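Local coordinates for protein 3-hexulose-6-phosphate isomerase (Methanocaldococcus jannaschii, PDB 1JEO) that catalyses the interconversion of 3-hexulose 6-phosphate and fructose 6-phosphate, a step on the route to ribose 5-phosphate, at residues 54-65 / 151-162; 26-36 / 126-134. All blocks are in the same frame, centred on the assembly; numbering follows the deposited sequence.

Contact 1: 54-65 / 151-162; sequences IGRCFAMRLMHL and LIFLDLVIAEIM
A single water joins Arg61 to Asp155 across two helices: Arg61 NE donates to it over 3.0 Å, and the water in turn donates to Asp155 OD1. The water lies in the guanidinium plane, and with NE and OD1 5.2 Å apart it bridges opposite charges that are not in direct contact. The first torsion of Arg61 (chi1 -154°) lays its CG against Ile158 CG2 at 3.6 Å, and bends at chi2 and chi3 then carry NE to the water, so the aliphatic part of the arginine serves as packing while its charged end lies at the partly exposed margin.

Inside, the contact is hydrocarbon. Phe58, its CG anti to the backbone N (chi1 -179°), holds its flat ring between two leucine methyls: Leu154 CD2 stands over the centre of one face, 3.7 Å from the centroid in a CH-pi contact, and Leu62 CD1 of its own helix lies on the opposite face, nearer the rim. Ile158 CD1 comes to 3.6 Å from Phe58 CE2 and also meets Leu62 CD2. Farther along, the forked end of Leu65 reaches two residues, CD1 against Ile161 CG2 and CD2 against Met162 CG; at the other end Ile54 CG1 packs on Leu151 CB at 3.9 Å, close to Glu147, the probable proton acceptor. The helices run nearly parallel (10°), their axes 9.7 Å apart. Cohesion therefore comes mainly from apolar burial, with the water-bridged charges adding a polar link at the margin.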
# COMPACT_ATOMS: atom_id res chain seq x y z
N ILE A 54 4.69 1.10 7.70
CA ILE A 54 3.35 1.47 7.25
C ILE A 54 2.84 0.30 6.38
O ILE A 54 1.67 -0.08 6.46
CB ILE A 54 3.38 2.84 6.47
CG1 ILE A 54 3.10 4.01 7.43
CG2 ILE A 54 2.33 2.91 5.34
CD1 ILE A 54 4.10 4.23 8.53
N GLY A 55 3.76 -0.30 5.61
CA GLY A 55 3.46 -1.44 4.76
C GLY A 55 3.02 -2.65 5.56
O GLY A 55 2.08 -3.35 5.17
N ARG A 56 3.67 -2.85 6.70
CA ARG A 56 3.36 -3.95 7.62
C ARG A 56 1.96 -3.77 8.24
O ARG A 56 1.24 -4.75 8.45
CB ARG A 56 4.42 -4.06 8.73
CG ARG A 56 5.73 -4.70 8.30
CD ARG A 56 6.75 -4.67 9.43
NE ARG A 56 8.04 -5.28 9.10
CZ ARG A 56 9.06 -4.63 8.52
NH1 ARG A 56 8.95 -3.35 8.19
NH2 ARG A 56 10.20 -5.27 8.29
N CYS A 57 1.57 -2.52 8.49
CA CYS A 57 0.24 -2.20 9.05
C CYS A 57 -0.87 -2.65 8.10
O CYS A 57 -1.91 -3.16 8.53
CB CYS A 57 0.10 -0.70 9.32
SG CYS A 57 1.13 -0.06 10.64
N PHE A 58 -0.62 -2.49 6.80
CA PHE A 58 -1.55 -2.88 5.74
C PHE A 58 -1.54 -4.40 5.55
O PHE A 58 -2.60 -5.01 5.40
CB PHE A 58 -1.19 -2.15 4.44
CG PHE A 58 -2.11 -2.44 3.27
CD1 PHE A 58 -1.57 -2.91 2.06
CD2 PHE A 58 -3.50 -2.21 3.35
CE1 PHE A 58 -2.40 -3.15 0.93
CE2 PHE A 58 -4.34 -2.44 2.23
CZ PHE A 58 -3.79 -2.91 1.02
N ALA A 59 -0.34 -4.99 5.58
CA ALA A 59 -0.16 -6.44 5.41
C ALA A 59 -0.90 -7.23 6.49
O ALA A 59 -1.57 -8.22 6.20
CB ALA A 59 1.32 -6.80 5.42
N MET A 60 -0.82 -6.72 7.72
CA MET A 60 -1.48 -7.32 8.88
C MET A 60 -3.01 -7.22 8.73
O MET A 60 -3.72 -8.21 8.95
CB MET A 60 -1.05 -6.61 10.17
CG MET A 60 -1.64 -7.20 11.44
SD MET A 60 -1.20 -6.32 12.92
CE MET A 60 0.40 -7.06 13.23
N ARG A 61 -3.48 -6.06 8.29
CA ARG A 61 -4.91 -5.83 8.12
C ARG A 61 -5.54 -6.67 6.99
O ARG A 61 -6.66 -7.15 7.14
CB ARG A 61 -5.19 -4.33 7.98
CG ARG A 61 -6.59 -3.90 8.41
CD ARG A 61 -6.96 -4.19 9.86
NE ARG A 61 -6.84 -3.02 10.73
CZ ARG A 61 -6.54 -3.07 12.02
NH1 ARG A 61 -6.31 -4.24 12.61
NH2 ARG A 61 -6.45 -1.95 12.73
N LEU A 62 -4.78 -6.94 5.92
CA LEU A 62 -5.24 -7.77 4.80
C LEU A 62 -5.40 -9.22 5.27
O LEU A 62 -6.32 -9.92 4.85
CB LEU A 62 -4.27 -7.72 3.63
CG LEU A 62 -4.35 -6.55 2.65
CD1 LEU A 62 -3.27 -6.74 1.60
CD2 LEU A 62 -5.73 -6.47 1.99
N MET A 63 -4.51 -9.61 6.18
CA MET A 63 -4.51 -10.94 6.78
C MET A 63 -5.76 -11.07 7.67
O MET A 63 -6.44 -12.10 7.63
CB MET A 63 -3.22 -11.13 7.59
CG MET A 63 -3.04 -12.47 8.30
SD MET A 63 -3.83 -12.55 9.93
CE MET A 63 -4.80 -13.92 9.62
N HIS A 64 -6.08 -10.00 8.41
CA HIS A 64 -7.24 -9.95 9.30
C HIS A 64 -8.56 -10.18 8.55
O HIS A 64 -9.51 -10.74 9.11
CB HIS A 64 -7.32 -8.60 10.02
CG HIS A 64 -6.28 -8.41 11.08
ND1 HIS A 64 -5.62 -9.46 11.68
CD2 HIS A 64 -5.80 -7.28 11.66
CE1 HIS A 64 -4.78 -8.98 12.59
NE2 HIS A 64 -4.87 -7.67 12.60
N LEU A 65 -8.59 -9.77 7.28
CA LEU A 65 -9.76 -9.92 6.42
C LEU A 65 -9.85 -11.27 5.71
O LEU A 65 -10.83 -11.54 5.01
CB LEU A 65 -9.83 -8.77 5.40
CG LEU A 65 -9.94 -7.33 5.90
CD1 LEU A 65 -10.18 -6.43 4.71
CD2 LEU A 65 -11.05 -7.16 6.92
N LEU A 151 -0.59 5.64 5.15
CA LEU A 151 -1.21 4.80 6.19
C LEU A 151 -2.72 5.01 6.16
O LEU A 151 -3.49 4.04 6.14
CB LEU A 151 -0.68 5.12 7.59
CG LEU A 151 -1.29 4.35 8.79
CD1 LEU A 151 -1.01 2.86 8.68
CD2 LEU A 151 -0.75 4.90 10.11
N ILE A 152 -3.13 6.28 6.09
CA ILE A 152 -4.55 6.65 6.05
C ILE A 152 -5.21 6.12 4.77
O ILE A 152 -6.27 5.51 4.85
CB ILE A 152 -4.74 8.18 6.28
CG1 ILE A 152 -4.34 8.49 7.73
CG2 ILE A 152 -6.21 8.60 6.05
CD1 ILE A 152 -4.17 9.95 8.07
N PHE A 153 -4.51 6.23 3.63
CA PHE A 153 -5.01 5.74 2.33
C PHE A 153 -5.22 4.22 2.39
O PHE A 153 -6.26 3.72 1.98
CB PHE A 153 -4.02 6.08 1.20
CG PHE A 153 -4.35 5.44 -0.14
CD1 PHE A 153 -5.50 5.83 -0.86
CD2 PHE A 153 -3.53 4.42 -0.67
CE1 PHE A 153 -5.84 5.20 -2.09
CE2 PHE A 153 -3.85 3.78 -1.89
CZ PHE A 153 -5.01 4.17 -2.60
N LEU A 154 -4.22 3.51 2.92
CA LEU A 154 -4.27 2.06 3.03
C LEU A 154 -5.35 1.55 3.97
O LEU A 154 -5.91 0.48 3.75
CB LEU A 154 -2.89 1.49 3.37
CG LEU A 154 -1.88 1.62 2.22
CD1 LEU A 154 -0.50 1.27 2.71
CD2 LEU A 154 -2.27 0.78 1.01
N ASP A 155 -5.69 2.35 4.99
CA ASP A 155 -6.76 2.00 5.92
C ASP A 155 -8.11 2.26 5.25
O ASP A 155 -9.09 1.57 5.54
CB ASP A 155 -6.64 2.77 7.23
CG ASP A 155 -5.51 2.26 8.13
OD1 ASP A 155 -5.16 1.06 8.07
OD2 ASP A 155 -4.99 3.06 8.93
N LEU A 156 -8.14 3.23 4.32
CA LEU A 156 -9.36 3.55 3.57
C LEU A 156 -9.62 2.47 2.51
O LEU A 156 -10.77 2.21 2.17
CB LEU A 156 -9.27 4.94 2.90
CG LEU A 156 -9.23 6.21 3.76
CD1 LEU A 156 -9.12 7.42 2.86
CD2 LEU A 156 -10.45 6.32 4.64
N VAL A 157 -8.55 1.81 2.04
CA VAL A 157 -8.65 0.71 1.07
C VAL A 157 -9.27 -0.48 1.81
O VAL A 157 -10.18 -1.13 1.28
CB VAL A 157 -7.25 0.34 0.48
CG1 VAL A 157 -7.30 -0.93 -0.37
CG2 VAL A 157 -6.73 1.49 -0.37
N ILE A 158 -8.82 -0.71 3.05
CA ILE A 158 -9.35 -1.78 3.90
C ILE A 158 -10.83 -1.52 4.16
O ILE A 158 -11.65 -2.43 4.06
CB ILE A 158 -8.55 -1.88 5.24
CG1 ILE A 158 -7.11 -2.33 4.97
CG2 ILE A 158 -9.25 -2.82 6.23
CD1 ILE A 158 -6.97 -3.74 4.36
N ALA A 159 -11.18 -0.25 4.42
CA ALA A 159 -12.56 0.17 4.68
C ALA A 159 -13.44 -0.15 3.48
O ALA A 159 -14.54 -0.69 3.64
CB ALA A 159 -12.62 1.67 4.99
N GLU A 160 -12.92 0.12 2.28
CA GLU A 160 -13.64 -0.15 1.04
C GLU A 160 -13.75 -1.64 0.71
O GLU A 160 -14.74 -2.06 0.11
CB GLU A 160 -13.03 0.62 -0.14
CG GLU A 160 -13.19 2.14 -0.07
CD GLU A 160 -14.64 2.60 -0.03
OE1 GLU A 160 -15.42 2.22 -0.93
OE2 GLU A 160 -15.01 3.33 0.92
N ILE A 161 -12.75 -2.44 1.12
CA ILE A 161 -12.77 -3.89 0.88
C ILE A 161 -13.85 -4.53 1.76
O ILE A 161 -14.58 -5.42 1.31
CB ILE A 161 -11.38 -4.57 1.10
CG1 ILE A 161 -10.38 -4.10 0.04
CG2 ILE A 161 -11.49 -6.11 1.01
CD1 ILE A 161 -8.92 -4.52 0.28
N MET A 162 -13.98 -4.04 2.99
CA MET A 162 -14.98 -4.53 3.95
C MET A 162 -16.41 -4.22 3.51
O MET A 162 -17.31 -5.03 3.71
CB MET A 162 -14.74 -3.95 5.35
CG MET A 162 -13.49 -4.45 6.04
SD MET A 162 -13.38 -3.91 7.77
CE MET A 162 -12.61 -2.51 7.59
O HOH W 1 -7.54 -0.79 8.83

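Contact 2: 26-36 / 126-134; sequences WKNKLDSLIDR and ADLTIPLEV
Arg36 closes on Asp127 in an end-on salt bridge, both terminal nitrogens gripping one oxygen: NH1 lies 2.9 Å and NH2 3.1 Å from OD2. NH1 meets the anti lone pair of OD2, whereas NH2 comes from above the carboxylate plane, the two flat groups being turned 73° apart. An extended chain from CG to NE carries the guanidinium this far, and its rotation is fixed by a nearly straight bond (177°) from NE to Ser32 OG, one helical turn back. Leu128 CB lies over one guanidinium face. A leucine in place of Arg36 would probably leave Asp127 without this countercharge and Ser32 OG without this donor.

Lys29 runs straight until chi4 (-68°), where the bend brings NZ to 2.9 Å from Thr129 O, almost in line with the carbonyl bond. Leu128 and Ile130 pack against the helix: Leu128 CD2 rests near Ser32 OG and Lys29 O, and Ile130 CD1 meets Leu33 CD2 at 3.9 Å. Just after the strand, Trp26 CZ3 lies 3.9 Å from Pro131 CD, the indole offering a broad apolar surface. Helix 24-39 thus covers strand 128-130, the outermost within this chain, with strand 112-115 beside that strand and helix 144-164 against Leu30 and Leu33.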
# COMPACT_ATOMS: atom_id res chain seq x y z
N TRP A 26 -8.90 8.83 -10.58
CA TRP A 26 -8.34 8.39 -9.31
C TRP A 26 -9.15 7.26 -8.69
O TRP A 26 -8.59 6.37 -8.05
CB TRP A 26 -8.19 9.56 -8.34
CG TRP A 26 -7.19 10.57 -8.79
CD1 TRP A 26 -7.43 11.69 -9.53
CD2 TRP A 26 -5.77 10.53 -8.58
NE1 TRP A 26 -6.25 12.35 -9.80
CE2 TRP A 26 -5.22 11.66 -9.23
CE3 TRP A 26 -4.91 9.64 -7.90
CZ2 TRP A 26 -3.83 11.94 -9.22
CZ3 TRP A 26 -3.52 9.91 -7.89
CH2 TRP A 26 -2.99 11.06 -8.55
N LYS A 27 -10.46 7.26 -8.96
CA LYS A 27 -11.39 6.23 -8.48
C LYS A 27 -11.03 4.91 -9.16
O LYS A 27 -11.13 3.84 -8.56
CB LYS A 27 -12.83 6.61 -8.84
CG LYS A 27 -13.93 5.86 -8.06
CD LYS A 27 -15.26 5.79 -8.83
CE LYS A 27 -15.87 7.16 -9.13
NZ LYS A 27 -16.22 7.91 -7.90
N ASN A 28 -10.57 5.02 -10.41
CA ASN A 28 -10.16 3.87 -11.23
C ASN A 28 -8.92 3.20 -10.63
O ASN A 28 -8.82 1.98 -10.64
CB ASN A 28 -9.89 4.31 -12.67
CG ASN A 28 -9.42 3.16 -13.56
OD1 ASN A 28 -8.25 3.12 -13.96
ND2 ASN A 28 -10.30 2.20 -13.81
N LYS A 29 -8.00 4.01 -10.09
CA LYS A 29 -6.77 3.50 -9.46
C LYS A 29 -7.11 2.71 -8.19
O LYS A 29 -6.55 1.63 -7.97
CB LYS A 29 -5.81 4.65 -9.15
CG LYS A 29 -5.18 5.30 -10.38
CD LYS A 29 -4.15 6.35 -9.99
CE LYS A 29 -3.50 7.00 -11.21
NZ LYS A 29 -2.64 6.06 -11.98
N LEU A 30 -8.08 3.22 -7.43
CA LEU A 30 -8.55 2.58 -6.19
C LEU A 30 -9.30 1.29 -6.51
O LEU A 30 -9.08 0.27 -5.85
CB LEU A 30 -9.45 3.55 -5.40
CG LEU A 30 -10.21 3.08 -4.14
CD1 LEU A 30 -9.23 2.65 -3.05
CD2 LEU A 30 -11.12 4.18 -3.65
N ASP A 31 -10.15 1.34 -7.55
CA ASP A 31 -10.94 0.19 -8.00
C ASP A 31 -10.04 -0.92 -8.53
O ASP A 31 -10.28 -2.10 -8.25
CB ASP A 31 -11.95 0.59 -9.08
CG ASP A 31 -13.15 1.35 -8.53
OD1 ASP A 31 -13.38 1.34 -7.31
OD2 ASP A 31 -13.87 1.97 -9.34
N SER A 32 -8.98 -0.52 -9.23
CA SER A 32 -8.00 -1.46 -9.80
C SER A 32 -7.19 -2.14 -8.69
O SER A 32 -6.97 -3.34 -8.75
CB SER A 32 -7.08 -0.75 -10.79
OG SER A 32 -6.24 -1.67 -11.47
N LEU A 33 -6.82 -1.37 -7.66
CA LEU A 33 -6.05 -1.89 -6.52
C LEU A 33 -6.86 -2.97 -5.79
O LEU A 33 -6.34 -4.05 -5.53
CB LEU A 33 -5.67 -0.75 -5.55
CG LEU A 33 -5.07 -1.02 -4.14
CD1 LEU A 33 -3.76 -1.77 -4.20
CD2 LEU A 33 -4.88 0.29 -3.41
N ILE A 34 -8.14 -2.68 -5.54
CA ILE A 34 -9.06 -3.59 -4.86
C ILE A 34 -9.36 -4.84 -5.69
O ILE A 34 -9.38 -5.95 -5.14
CB ILE A 34 -10.38 -2.83 -4.47
CG1 ILE A 34 -10.05 -1.76 -3.42
CG2 ILE A 34 -11.45 -3.78 -3.94
CD1 ILE A 34 -11.16 -0.76 -3.19
N ASP A 35 -9.52 -4.67 -7.00
CA ASP A 35 -9.80 -5.77 -7.93
C ASP A 35 -8.63 -6.77 -7.97
O ASP A 35 -8.84 -7.98 -7.91
CB ASP A 35 -10.09 -5.22 -9.33
CG ASP A 35 -10.75 -6.25 -10.24
OD1 ASP A 35 -11.71 -6.92 -9.81
OD2 ASP A 35 -10.31 -6.37 -11.40
N ARG A 36 -7.40 -6.23 -8.00
CA ARG A 36 -6.17 -7.03 -8.02
C ARG A 36 -5.94 -7.78 -6.70
O ARG A 36 -5.42 -8.90 -6.72
CB ARG A 36 -4.96 -6.15 -8.33
CG ARG A 36 -4.93 -5.65 -9.75
CD ARG A 36 -3.84 -4.61 -9.92
NE ARG A 36 -3.96 -3.88 -11.18
CZ ARG A 36 -3.20 -4.08 -12.25
NH1 ARG A 36 -2.24 -4.99 -12.24
NH2 ARG A 36 -3.40 -3.36 -13.34
N ALA A 126 6.25 -0.98 -12.53
CA ALA A 126 4.86 -1.08 -12.08
C ALA A 126 3.80 -1.08 -13.17
O ALA A 126 3.89 -0.35 -14.15
CB ALA A 126 4.56 0.00 -11.06
N ASP A 127 2.77 -1.90 -12.95
CA ASP A 127 1.62 -2.02 -13.86
C ASP A 127 0.63 -0.90 -13.52
O ASP A 127 -0.08 -0.41 -14.39
CB ASP A 127 0.95 -3.38 -13.66
CG ASP A 127 0.23 -3.88 -14.91
OD1 ASP A 127 0.78 -3.76 -16.02
OD2 ASP A 127 -0.89 -4.41 -14.78
N LEU A 128 0.59 -0.54 -12.24
CA LEU A 128 -0.28 0.50 -11.70
C LEU A 128 0.52 1.35 -10.72
O LEU A 128 1.15 0.82 -9.80
CB LEU A 128 -1.49 -0.12 -10.98
CG LEU A 128 -2.47 0.77 -10.19
CD1 LEU A 128 -3.30 1.65 -11.12
CD2 LEU A 128 -3.37 -0.10 -9.34
N THR A 129 0.52 2.66 -10.95
CA THR A 129 1.21 3.59 -10.08
C THR A 129 0.17 4.48 -9.42
O THR A 129 -0.72 5.02 -10.09
CB THR A 129 2.26 4.44 -10.85
OG1 THR A 129 3.25 3.57 -11.42
CG2 THR A 129 2.97 5.44 -9.92
N ILE A 130 0.24 4.57 -8.09
CA ILE A 130 -0.67 5.41 -7.31
C ILE A 130 0.15 6.51 -6.60
O ILE A 130 0.70 6.28 -5.52
CB ILE A 130 -1.50 4.57 -6.27
CG1 ILE A 130 -2.29 3.45 -6.98
CG2 ILE A 130 -2.48 5.49 -5.50
CD1 ILE A 130 -3.10 2.53 -6.06
N PRO A 131 0.27 7.71 -7.22
CA PRO A 131 1.03 8.81 -6.62
C PRO A 131 0.23 9.53 -5.53
O PRO A 131 -0.96 9.77 -5.69
CB PRO A 131 1.28 9.76 -7.80
CG PRO A 131 1.00 8.93 -9.03
CD PRO A 131 -0.15 8.08 -8.59
N LEU A 132 0.88 9.78 -4.39
CA LEU A 132 0.26 10.50 -3.28
C LEU A 132 1.14 11.74 -3.11
O LEU A 132 2.07 11.77 -2.29
CB LEU A 132 0.20 9.65 -2.00
CG LEU A 132 -0.67 8.38 -2.00
CD1 LEU A 132 -0.48 7.64 -0.70
CD2 LEU A 132 -2.14 8.70 -2.21
N GLU A 133 0.87 12.73 -3.96
CA GLU A 133 1.60 14.00 -4.00
C GLU A 133 1.18 14.93 -2.87
O GLU A 133 0.22 15.70 -2.99
CB GLU A 133 1.43 14.65 -5.37
CG GLU A 133 1.98 13.80 -6.51
CD GLU A 133 1.44 14.20 -7.87
OE1 GLU A 133 0.25 13.92 -8.15
OE2 GLU A 133 2.21 14.79 -8.66
N VAL A 134 1.89 14.80 -1.76
CA VAL A 134 1.65 15.57 -0.55
C VAL A 134 2.61 16.74 -0.36
O VAL A 134 3.68 16.78 -0.96
CB VAL A 134 1.72 14.65 0.70
CG1 VAL A 134 0.54 13.71 0.70
CG2 VAL A 134 3.03 13.88 0.72

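The two contacts, their centres about 14 Å apart, interlock along the chain in the order 26-36, 54-65, 126-134, 151-162, so each spans a segment of the other. Both belong to the SIS fold, a five-stranded parallel sheet flanked by helices. Contact 1 pairs helices 49-64 and 144-164; contact 2 sets helix 24-39 on strand 128-130, outermost within this chain, which directly precedes helix 144-164 among the secondary structure elements. They touch where Val157 CG2 meets Leu33 CD2 and Leu30 CD1, each at 3.8 Å. Helices 24-39, 49-64 and 144-164 therefore share one apolar core, which ties that outermost strand to the helix pair near the probable active-site Glu147.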